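Local structure of tryptophanyl-tRNA synthetase (Thermus thermophilus, 2EL7) at residues E89-S94 / P130-A135; L138-D143 / R311-A316. The protein probably catalyses the ATP-dependent attachment of L-tryptophan to its cognate tRNA, acting as a homodimeric class I aminoacyl-tRNA synthetase. All coordinates share one frame; numbering follows the deposited sequence.

Interaction 1. Residues E89-S94 / P130-A135; sequences EHTELS and PVLQAA
The methyl group of Ala-135 packs against the 90-94 face of helix 89-99, its CB 3.4 Å from His-90 O and 4.2 Å from Ser-94 CB. Leu-93 closes one side of this small knob: its CG stands 4.0 Å from Ala-135 CB, while its CD2 passes on to the Ala-135 carbonyl oxygen. Beyond Ala-135, the CD1 branch of Leu-132 reaches the imidazole of His-90 obliquely, 3.6 Å from NE2. The leucine's CG, anti to the backbone N (chi1 -173°), together with a chi2 of 63°, brings that branch toward the ring. Ser-94 OG lies against Leu-132, 3.8 Å from both CA and CD1, and Val-131 CG1 comes up against Ser-94 O. With no hydrogen bond between them, the segments meet by apolar and van der Waals packing; their axes pass 8.3 Å apart at 120°, a closeness consistent with the small Ala-135 and Ser-94. Farther out, His-90 ND1 is hydrogen-bonded to Val-87 O, which fixes the ring's rotation, and Thr-91 CG2 lies over one ring face near its rim. An alanine in place of His-90 would probably open a gap beside Leu-132 CD1 and leave Val-87 O without this partner. Behind the contact, Glu-92 forms a salt bridge with Arg-322 and a hydrogen bond to Tyr-44 OH of the second subunit, while Leu-132 packs on Trp-95 of that subunit. The nearest side-chain atoms of His-90 and Asp-136, a residue predicted to bind L-tryptophan, are about 3 Å apart, so this helix-helix junction borders the probable amino-acid pocket of the class I catalytic domain, next to the dimer interface.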
ATOM      1  N   GLU A  89      -6.961  -0.879   6.926  1.00 30.56           N
ATOM      2  CA  GLU A  89      -7.514  -1.677   5.841  1.00 18.84           C
ATOM      3  C   GLU A  89      -7.390  -0.975   4.484  1.00 25.97           C
ATOM      4  O   GLU A  89      -7.150  -1.622   3.469  1.00 23.19           O
ATOM      5  CB  GLU A  89      -9.016  -1.973   6.060  1.00 32.67           C
ATOM      6  CG  GLU A  89      -9.419  -3.080   7.029  1.00 26.41           C
ATOM      7  CD  GLU A  89      -9.165  -2.739   8.477  1.00 32.95           C
ATOM      8  OE1 GLU A  89      -9.123  -1.545   8.828  1.00 38.67           O
ATOM      9  OE2 GLU A  89      -9.023  -3.678   9.281  1.00 41.28           O
ATOM     10  N   HIS A  90      -7.564   0.342   4.437  1.00 22.59           N
ATOM     11  CA  HIS A  90      -7.488   0.967   3.137  1.00 22.98           C
ATOM     12  C   HIS A  90      -6.144   0.834   2.451  1.00 25.30           C
ATOM     13  O   HIS A  90      -6.099   0.884   1.220  1.00 33.43           O
ATOM     14  CB  HIS A  90      -7.977   2.444   3.170  1.00 38.16           C
ATOM     15  CG  HIS A  90      -6.954   3.439   3.618  1.00 30.98           C
ATOM     16  ND1 HIS A  90      -6.671   3.668   4.947  1.00 35.25           N
ATOM     17  CD2 HIS A  90      -6.140   4.254   2.911  1.00 26.38           C
ATOM     18  CE1 HIS A  90      -5.719   4.580   5.038  1.00 39.01           C
ATOM     19  NE2 HIS A  90      -5.381   4.951   3.816  1.00 40.09           N
ATOM     20  N   THR A  91      -5.056   0.643   3.202  1.00 21.51           N
ATOM     21  CA  THR A  91      -3.756   0.476   2.541  1.00 25.40           C
ATOM     22  C   THR A  91      -3.708  -0.853   1.850  1.00 12.06           C
ATOM     23  O   THR A  91      -2.862  -1.076   1.001  1.00 30.02           O
ATOM     24  CB  THR A  91      -2.476   0.534   3.497  1.00 28.17           C
ATOM     25  OG1 THR A  91      -2.491  -0.543   4.444  1.00 23.36           O
ATOM     26  CG2 THR A  91      -2.379   1.870   4.189  1.00 20.39           C
ATOM     27  N   GLU A  92      -4.585  -1.760   2.246  1.00 25.40           N
ATOM     28  CA  GLU A  92      -4.623  -3.076   1.624  1.00 25.21           C
ATOM     29  C   GLU A  92      -5.430  -2.982   0.322  1.00 30.00           C
ATOM     30  O   GLU A  92      -5.038  -3.527  -0.725  1.00 27.10           O
ATOM     31  CB  GLU A  92      -5.257  -4.080   2.559  1.00 15.96           C
ATOM     32  CG  GLU A  92      -5.281  -5.467   1.986  1.00 19.65           C
ATOM     33  CD  GLU A  92      -6.050  -6.428   2.848  1.00 18.35           C
ATOM     34  OE1 GLU A  92      -6.306  -6.071   4.012  1.00 28.77           O
ATOM     35  OE2 GLU A  92      -6.391  -7.538   2.367  1.00 28.55           O
ATOM     36  N   LEU A  93      -6.558  -2.279   0.399  1.00 28.84           N
ATOM     37  CA  LEU A  93      -7.406  -2.059  -0.757  1.00 21.77           C
ATOM     38  C   LEU A  93      -6.527  -1.277  -1.730  1.00 27.71           C
ATOM     39  O   LEU A  93      -6.651  -1.384  -2.960  1.00 24.39           O
ATOM     40  CB  LEU A  93      -8.618  -1.211  -0.359  1.00 17.83           C
ATOM     41  CG  LEU A  93      -9.546  -0.870  -1.514  1.00 10.63           C
ATOM     42  CD1 LEU A  93      -9.900  -2.161  -2.258  1.00 19.61           C
ATOM     43  CD2 LEU A  93     -10.811  -0.203  -0.963  1.00 17.15           C
ATOM     44  N   SER A  94      -5.617  -0.499  -1.149  1.00 25.29           N
ATOM     45  CA  SER A  94      -4.702   0.330  -1.930  1.00 28.49           C
ATOM     46  C   SER A  94      -3.813  -0.490  -2.873  1.00 26.55           C
ATOM     47  O   SER A  94      -3.523  -0.076  -4.009  1.00 24.73           O
ATOM     48  CB  SER A  94      -3.833   1.154  -0.988  1.00 28.73           C
ATOM     49  OG  SER A  94      -3.268   2.224  -1.689  1.00 43.21           O
ATOM     50  N   PRO A 130      -2.620   9.458  -5.234  1.00 27.65           N
ATOM     51  CA  PRO A 130      -4.027   9.413  -5.659  1.00 22.91           C
ATOM     52  C   PRO A 130      -4.672   8.031  -5.504  1.00 19.63           C
ATOM     53  O   PRO A 130      -5.878   7.926  -5.244  1.00 20.37           O
ATOM     54  CB  PRO A 130      -3.965   9.887  -7.105  1.00 15.52           C
ATOM     55  CG  PRO A 130      -2.789  10.880  -7.061  1.00 22.22           C
ATOM     56  CD  PRO A 130      -1.769  10.110  -6.252  1.00 22.71           C
ATOM     57  N   VAL A 131      -3.886   6.964  -5.659  1.00 24.17           N
ATOM     58  CA  VAL A 131      -4.434   5.609  -5.499  1.00 20.39           C
ATOM     59  C   VAL A 131      -4.813   5.399  -4.024  1.00 24.80           C
ATOM     60  O   VAL A 131      -5.865   4.819  -3.731  1.00 21.32           O
ATOM     61  CB  VAL A 131      -3.434   4.538  -5.974  1.00 26.66           C
ATOM     62  CG1 VAL A 131      -4.046   3.120  -5.811  1.00 14.64           C
ATOM     63  CG2 VAL A 131      -3.103   4.798  -7.452  1.00 19.30           C
ATOM     64  N   LEU A 132      -3.984   5.917  -3.106  1.00 20.61           N
ATOM     65  CA  LEU A 132      -4.266   5.846  -1.673  1.00 16.17           C
ATOM     66  C   LEU A 132      -5.585   6.570  -1.390  1.00 20.83           C
ATOM     67  O   LEU A 132      -6.441   6.040  -0.681  1.00 24.04           O
ATOM     68  CB  LEU A 132      -3.145   6.501  -0.866  1.00 24.74           C
ATOM     69  CG  LEU A 132      -3.204   6.368   0.664  1.00 32.47           C
ATOM     70  CD1 LEU A 132      -3.085   4.933   1.025  1.00 19.76           C
ATOM     71  CD2 LEU A 132      -2.067   7.148   1.331  1.00 25.72           C
ATOM     72  N   GLN A 133      -5.756   7.768  -1.958  1.00 17.94           N
ATOM     73  CA  GLN A 133      -6.992   8.530  -1.771  1.00 20.18           C
ATOM     74  C   GLN A 133      -8.204   7.748  -2.324  1.00 27.33           C
ATOM     75  O   GLN A 133      -9.290   7.747  -1.731  1.00 23.85           O
ATOM     76  CB  GLN A 133      -6.914   9.882  -2.477  1.00 14.23           C
ATOM     77  CG  GLN A 133      -5.938  10.884  -1.885  1.00 18.55           C
ATOM     78  CD  GLN A 133      -5.943  12.214  -2.658  1.00 22.60           C
ATOM     79  OE1 GLN A 133      -5.533  12.278  -3.834  1.00 17.67           O
ATOM     80  NE2 GLN A 133      -6.424  13.273  -2.006  1.00 19.80           N
ATOM     81  N   ALA A 134      -8.027   7.101  -3.473  1.00 22.23           N
ATOM     82  CA  ALA A 134      -9.121   6.318  -4.049  1.00 30.51           C
ATOM     83  C   ALA A 134      -9.584   5.171  -3.125  1.00 26.72           C
ATOM     84  O   ALA A 134     -10.779   4.858  -3.043  1.00 26.02           O
ATOM     85  CB  ALA A 134      -8.691   5.745  -5.403  1.00 27.17           C
ATOM     86  N   ALA A 135      -8.635   4.533  -2.444  1.00 30.18           N
ATOM     87  CA  ALA A 135      -8.962   3.425  -1.548  1.00 22.63           C
ATOM     88  C   ALA A 135      -9.623   3.949  -0.288  1.00 18.44           C
ATOM     89  O   ALA A 135     -10.457   3.300   0.302  1.00 25.39           O
ATOM     90  CB  ALA A 135      -7.717   2.668  -1.202  1.00 29.36           C
TER

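Interaction 2. Residues L138-D143 / R311-A316; sequences LIYKAD and RAVAQA
Ala-314 puts its methyl group into a shallow notch between Ile-139 and Tyr-140, with CB 3.7 Å from Ile-139 CG1 and 3.9 Å from Tyr-140 CE2. One wall of the notch is the isoleucine's CG1 arm, anti to its backbone N (chi1 -164°), whose CD1 continues toward Ala-314 O; the other is the tyrosine ring, which the methyl meets obliquely. One residue earlier on the same helix, Val-313 is the second bump. Its CG1 sits in the corner made by Ile-139 O and Tyr-140 CA, 3.9 Å from each, and lies near the ring plane at the tyrosine's edge. Ile-139 O accepts a hydrogen bond from Thr-317 OG1 of that helix. Ile-139 CG2 rests over the centre of one ring face, 3.2 Å above it. The small alanine lets the backbones come close, with the CA atoms of Ile-139 and Ala-314 5.4 Å apart. The chain turns away at Lys-141, whose positive phi completes a Schellman motif ending helix 124-139; its NZ is salt-bridged to Glu-320. Helix 296-324 packs across the C-terminal end of helix 124-139, with Ile-139 also touching Leu-93 of helix 89-99 and Tyr-140 edge-to-face with Phe-82 of strand 80-83.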
ATOM      1  N   LEU A 138     -13.245   4.679  -1.526  1.00 23.18           N
ATOM      2  CA  LEU A 138     -14.045   3.497  -1.761  1.00 26.02           C
ATOM      3  C   LEU A 138     -14.147   2.458  -0.626  1.00 28.99           C
ATOM      4  O   LEU A 138     -15.141   1.709  -0.550  1.00 24.31           O
ATOM      5  CB  LEU A 138     -13.598   2.850  -3.068  1.00 22.28           C
ATOM      6  CG  LEU A 138     -13.624   3.858  -4.233  1.00 30.60           C
ATOM      7  CD1 LEU A 138     -13.094   3.203  -5.524  1.00 24.44           C
ATOM      8  CD2 LEU A 138     -15.040   4.402  -4.426  1.00 16.58           C
ATOM      9  N   ILE A 139     -13.156   2.401   0.264  1.00 28.46           N
ATOM     10  CA  ILE A 139     -13.221   1.423   1.362  1.00 23.86           C
ATOM     11  C   ILE A 139     -14.465   1.683   2.233  1.00 26.80           C
ATOM     12  O   ILE A 139     -14.984   0.763   2.888  1.00 26.36           O
ATOM     13  CB  ILE A 139     -11.996   1.512   2.275  1.00 23.59           C
ATOM     14  CG1 ILE A 139     -11.901   0.263   3.140  1.00 20.31           C
ATOM     15  CG2 ILE A 139     -12.130   2.716   3.231  1.00 17.71           C
ATOM     16  CD1 ILE A 139     -11.073  -0.810   2.566  1.00 27.73           C
ATOM     17  N   TYR A 140     -14.924   2.941   2.233  1.00 17.06           N
ATOM     18  CA  TYR A 140     -16.072   3.384   3.019  1.00 16.96           C
ATOM     19  C   TYR A 140     -17.308   3.574   2.143  1.00 26.16           C
ATOM     20  O   TYR A 140     -18.354   4.055   2.618  1.00 27.51           O
ATOM     21  CB  TYR A 140     -15.762   4.717   3.730  1.00 13.23           C
ATOM     22  CG  TYR A 140     -14.560   4.679   4.655  1.00 16.81           C
ATOM     23  CD1 TYR A 140     -13.458   5.521   4.445  1.00 17.79           C
ATOM     24  CD2 TYR A 140     -14.494   3.759   5.692  1.00 11.47           C
ATOM     25  CE1 TYR A 140     -12.323   5.421   5.242  1.00 14.25           C
ATOM     26  CE2 TYR A 140     -13.382   3.652   6.482  1.00 19.61           C
ATOM     27  CZ  TYR A 140     -12.286   4.472   6.255  1.00 18.56           C
ATOM     28  OH  TYR A 140     -11.132   4.237   6.978  1.00 16.54           O
ATOM     29  N   LYS A 141     -17.177   3.202   0.867  1.00 27.63           N
ATOM     30  CA  LYS A 141     -18.264   3.321  -0.094  1.00 26.32           C
ATOM     31  C   LYS A 141     -18.854   4.720  -0.101  1.00 24.21           C
ATOM     32  O   LYS A 141     -20.058   4.874  -0.241  1.00 27.56           O
ATOM     33  CB  LYS A 141     -19.382   2.321   0.223  1.00 25.87           C
ATOM     34  CG  LYS A 141     -19.440   1.074  -0.666  1.00 33.61           C
ATOM     35  CD  LYS A 141     -18.513  -0.023  -0.199  1.00 32.68           C
ATOM     36  CE  LYS A 141     -18.617  -1.302  -1.052  1.00 37.74           C
ATOM     37  NZ  LYS A 141     -19.798  -2.169  -0.786  1.00 28.78           N
ATOM     38  N   ALA A 142     -18.026   5.736   0.077  1.00 21.45           N
ATOM     39  CA  ALA A 142     -18.529   7.115   0.048  1.00 26.32           C
ATOM     40  C   ALA A 142     -18.901   7.443  -1.394  1.00 19.05           C
ATOM     41  O   ALA A 142     -18.190   7.068  -2.309  1.00 28.49           O
ATOM     42  CB  ALA A 142     -17.448   8.127   0.553  1.00 19.35           C
ATOM     43  N   ASP A 143     -19.997   8.159  -1.601  1.00 23.64           N
ATOM     44  CA  ASP A 143     -20.407   8.505  -2.962  1.00 26.20           C
ATOM     45  C   ASP A 143     -20.211   9.988  -3.252  1.00 24.89           C
ATOM     46  O   ASP A 143     -20.419  10.441  -4.371  1.00 32.24           O
ATOM     47  CB  ASP A 143     -21.879   8.114  -3.192  1.00 18.65           C
ATOM     48  CG  ASP A 143     -22.832   8.873  -2.282  1.00 22.62           C
ATOM     49  OD1 ASP A 143     -23.570   8.244  -1.504  1.00 32.89           O
ATOM     50  OD2 ASP A 143     -22.847  10.111  -2.338  1.00 26.48           O
ATOM     51  N   ARG A 311     -14.323   1.681  10.754  1.00 31.34           N
ATOM     52  CA  ARG A 311     -13.710   0.360  10.623  1.00 25.08           C
ATOM     53  C   ARG A 311     -14.731  -0.776  10.465  1.00 25.57           C
ATOM     54  O   ARG A 311     -14.439  -1.797   9.843  1.00 29.51           O
ATOM     55  CB  ARG A 311     -12.808   0.082  11.833  1.00 23.09           C
ATOM     56  CG  ARG A 311     -12.103  -1.282  11.788  1.00 34.58           C
ATOM     57  CD  ARG A 311     -10.860  -1.322  12.672  1.00 41.75           C
ATOM     58  NE  ARG A 311     -11.168  -0.868  14.027  1.00 41.65           N
ATOM     59  CZ  ARG A 311     -10.678   0.241  14.585  1.00 48.89           C
ATOM     60  NH1 ARG A 311      -9.828   1.021  13.914  1.00 20.74           N
ATOM     61  NH2 ARG A 311     -11.089   0.596  15.805  1.00 36.36           N
ATOM     62  N   ALA A 312     -15.914  -0.612  11.042  1.00 24.28           N
ATOM     63  CA  ALA A 312     -16.953  -1.627  10.917  1.00 30.96           C
ATOM     64  C   ALA A 312     -17.272  -1.716   9.418  1.00 27.87           C
ATOM     65  O   ALA A 312     -17.392  -2.815   8.851  1.00 31.12           O
ATOM     66  CB  ALA A 312     -18.217  -1.223  11.736  1.00 17.52           C
ATOM     67  N   VAL A 313     -17.397  -0.555   8.779  1.00 21.20           N
ATOM     68  CA  VAL A 313     -17.656  -0.510   7.340  1.00 24.26           C
ATOM     69  C   VAL A 313     -16.442  -1.021   6.541  1.00 26.65           C
ATOM     70  O   VAL A 313     -16.598  -1.866   5.658  1.00 30.70           O
ATOM     71  CB  VAL A 313     -17.987   0.932   6.876  1.00 24.60           C
ATOM     72  CG1 VAL A 313     -18.003   1.021   5.374  1.00 16.51           C
ATOM     73  CG2 VAL A 313     -19.340   1.352   7.431  1.00 29.70           C
ATOM     74  N   ALA A 314     -15.242  -0.531   6.859  1.00 23.14           N
ATOM     75  CA  ALA A 314     -14.021  -0.928   6.126  1.00 24.01           C
ATOM     76  C   ALA A 314     -13.748  -2.431   6.101  1.00 25.65           C
ATOM     77  O   ALA A 314     -13.393  -2.978   5.060  1.00 19.45           O
ATOM     78  CB  ALA A 314     -12.804  -0.192   6.677  1.00 14.00           C
ATOM     79  N   GLN A 315     -13.904  -3.095   7.241  1.00 23.18           N
ATOM     80  CA  GLN A 315     -13.677  -4.535   7.302  1.00 25.93           C
ATOM     81  C   GLN A 315     -14.701  -5.274   6.484  1.00 27.73           C
ATOM     82  O   GLN A 315     -14.382  -6.291   5.859  1.00 28.62           O
ATOM     83  CB  GLN A 315     -13.716  -5.019   8.740  1.00 23.63           C
ATOM     84  CG  GLN A 315     -12.839  -4.147   9.589  1.00 42.72           C
ATOM     85  CD  GLN A 315     -12.495  -4.769  10.904  1.00 45.27           C
ATOM     86  OE1 GLN A 315     -13.340  -5.391  11.544  1.00 48.27           O
ATOM     87  NE2 GLN A 315     -11.245  -4.589  11.336  1.00 44.52           N
ATOM     88  N   ALA A 316     -15.936  -4.774   6.481  1.00 26.39           N
ATOM     89  CA  ALA A 316     -16.970  -5.411   5.677  1.00 23.24           C
ATOM     90  C   ALA A 316     -16.530  -5.256   4.212  1.00 24.74           C
ATOM     91  O   ALA A 316     -16.465  -6.241   3.469  1.00 28.24           O
ATOM     92  CB  ALA A 316     -18.344  -4.742   5.916  1.00 20.07           C
TER

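Helix 124-139 takes part in both contacts, through its body in interaction 1 and through its C-terminal end in interaction 2, with centres about 11 Å apart. Both are largely buried and apolar, and neither has a hydrogen bond between its own segments. Interaction 1 joins two helices at the dimer interface and near the probable tryptophan site; interaction 2 joins a helix end and its following turn to helix 296-324, with no other chain touching its segments. They merge where Leu-93 CD2 packs 3.6 Å from Ile-139 CD1. A probable hydrogen bond from Gln-315 NE2 to Glu-89 OE2 adds a polar link between partly exposed residues, bringing helices 89-99, 124-139 and 296-324 together.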